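3-oxoacyl-[acyl-carrier-protein] reductase (Sinorhizobium meliloti, PDB 3U9L) probably catalyses the NADPH-dependent reduction of 3-oxoacyl-[acyl-carrier-protein], as a member of the short-chain dehydrogenase/reductase family. Local coordinates at residues A[140-144]-A[248-252]. Sequence-based numbering, arbitrary orientation.
Sequences LLIWI and IVRVV
I142 pushes its CD1 methyl in among three residues of the helix segment 248-252. The methyl lies 3.8 Å from CG2 of V252, 4.1 Å from CG2 of I248 and 4.2 Å from CG1 of V251. CG1 of I142 is anti to the carbonyl carbon (chi1 -59°) and the chain then runs extended (chi2 -178°), which carries CD1 out to the helix. I142 and V252 meet at about a right angle. Further along the strand, the CD1 methyls of I144 and I248 meet at 3.8 Å, the two side chains crossing at about a right angle. At the other end, CD2 of L140 reaches CG1 of V251 at 4.3 Å. The fold is the Rossmann-type α/β sandwich of the short-chain dehydrogenases. Strand 139-144 is the fifth in its parallel sheet of seven, and helix 242-252 lies against one face. The two segments run nearly antiparallel (161°), with axes 10.9 Å apart at their closest. All six touching residues are buried and apolar, so the contact is purely van der Waals. L141 and W143 point to the other face, where helices 108-136 and 158-179 pack. Helix 16-27 flanks the contact, with L25 touching both I248 and V252.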
loop_
_atom_site.group_PDB
_atom_site.type_symbol
_atom_site.label_atom_id
_atom_site.label_comp_id
_atom_site.label_asym_id
_atom_site.label_seq_id
_atom_site.Cartn_x
_atom_site.Cartn_y
_atom_site.Cartn_z
ATOM N N LEU A 140 15.700 -12.409 12.621
ATOM C CA LEU A 140 14.487 -11.655 12.958
ATOM C C LEU A 140 14.451 -10.462 12.093
ATOM O O LEU A 140 15.464 -9.732 12.026
ATOM C CB LEU A 140 14.510 -11.203 14.406
ATOM C CG LEU A 140 13.446 -10.222 14.964
ATOM C CD1 LEU A 140 12.016 -10.849 15.014
ATOM C CD2 LEU A 140 13.875 -9.787 16.367
ATOM N N LEU A 141 13.321 -10.281 11.386
ATOM C CA LEU A 141 13.031 -9.054 10.666
ATOM C C LEU A 141 12.116 -8.225 11.525
ATOM O O LEU A 141 11.068 -8.713 12.029
ATOM C CB LEU A 141 12.301 -9.334 9.328
ATOM C CG LEU A 141 13.145 -9.430 8.076
ATOM C CD1 LEU A 141 14.230 -10.520 8.404
ATOM C CD2 LEU A 141 12.298 -9.852 6.923
ATOM N N ILE A 142 12.480 -6.962 11.681
ATOM C CA ILE A 142 11.600 -6.021 12.353
ATOM C C ILE A 142 11.293 -4.928 11.353
ATOM O O ILE A 142 12.202 -4.329 10.755
ATOM C CB ILE A 142 12.303 -5.418 13.642
ATOM C CG1 ILE A 142 12.692 -6.525 14.629
ATOM C CG2 ILE A 142 11.450 -4.369 14.315
ATOM C CD1 ILE A 142 13.324 -6.009 15.915
ATOM N N TRP A 143 10.014 -4.620 11.177
ATOM C CA TRP A 143 9.645 -3.563 10.246
ATOM C C TRP A 143 9.065 -2.434 11.074
ATOM O O TRP A 143 8.288 -2.680 12.008
ATOM C CB TRP A 143 8.560 -4.104 9.296
ATOM C CG TRP A 143 8.959 -5.316 8.461
ATOM C CD1 TRP A 143 9.114 -6.628 8.905
ATOM C CD2 TRP A 143 9.208 -5.337 7.054
ATOM N NE1 TRP A 143 9.443 -7.466 7.824
ATOM C CE2 TRP A 143 9.492 -6.700 6.688
ATOM C CE3 TRP A 143 9.203 -4.352 6.054
ATOM C CZ2 TRP A 143 9.785 -7.062 5.371
ATOM C CZ3 TRP A 143 9.445 -4.727 4.758
ATOM C CH2 TRP A 143 9.756 -6.056 4.427
ATOM N N ILE A 144 9.418 -1.199 10.759
ATOM C CA ILE A 144 8.758 -0.050 11.411
ATOM C C ILE A 144 7.665 0.347 10.496
ATOM O O ILE A 144 7.897 0.858 9.387
ATOM C CB ILE A 144 9.693 1.161 11.634
ATOM C CG1 ILE A 144 11.003 0.727 12.260
ATOM C CG2 ILE A 144 8.948 2.309 12.421
ATOM C CD1 ILE A 144 10.836 -0.045 13.514
ATOM N N ILE A 248 11.472 -1.773 20.942
ATOM C CA ILE A 248 12.318 -2.613 20.086
ATOM C C ILE A 248 13.391 -3.425 20.837
ATOM O O ILE A 248 13.654 -4.589 20.519
ATOM C CB ILE A 248 12.951 -1.801 18.937
ATOM C CG1 ILE A 248 11.840 -1.392 17.993
ATOM C CG2 ILE A 248 14.020 -2.664 18.190
ATOM C CD1 ILE A 248 12.252 -0.362 16.978
ATOM N N VAL A 249 14.021 -2.787 21.818
ATOM C CA VAL A 249 14.967 -3.474 22.689
ATOM C C VAL A 249 14.256 -4.641 23.354
ATOM O O VAL A 249 14.807 -5.734 23.385
ATOM C CB VAL A 249 15.518 -2.508 23.766
ATOM C CG1 VAL A 249 16.272 -3.283 24.852
ATOM C CG2 VAL A 249 16.368 -1.380 23.107
ATOM N N ARG A 250 13.031 -4.422 23.853
ATOM C CA ARG A 250 12.226 -5.527 24.436
ATOM C C ARG A 250 11.896 -6.640 23.456
ATOM O O ARG A 250 11.955 -7.810 23.814
ATOM C CB ARG A 250 10.918 -5.035 25.071
ATOM C CG ARG A 250 11.114 -4.480 26.462
ATOM C CD ARG A 250 9.756 -4.100 27.171
ATOM N NE ARG A 250 8.980 -3.165 26.341
ATOM C CZ ARG A 250 8.882 -1.854 26.550
ATOM N NH1 ARG A 250 9.504 -1.279 27.599
ATOM N NH2 ARG A 250 8.171 -1.123 25.693
ATOM N N VAL A 251 11.511 -6.310 22.223
ATOM C CA VAL A 251 11.328 -7.389 21.226
ATOM C C VAL A 251 12.598 -8.213 21.016
ATOM O O VAL A 251 12.581 -9.457 21.039
ATOM C CB VAL A 251 10.859 -6.795 19.878
ATOM C CG1 VAL A 251 10.889 -7.841 18.766
ATOM C CG2 VAL A 251 9.444 -6.198 20.034
ATOM N N VAL A 252 13.696 -7.514 20.753
ATOM C CA VAL A 252 14.965 -8.189 20.525
ATOM C C VAL A 252 15.367 -9.024 21.755
ATOM O O VAL A 252 15.841 -10.120 21.613
ATOM C CB VAL A 252 16.084 -7.201 20.145
ATOM C CG1 VAL A 252 17.406 -7.892 20.210
ATOM C CG2 VAL A 252 15.835 -6.667 18.744
#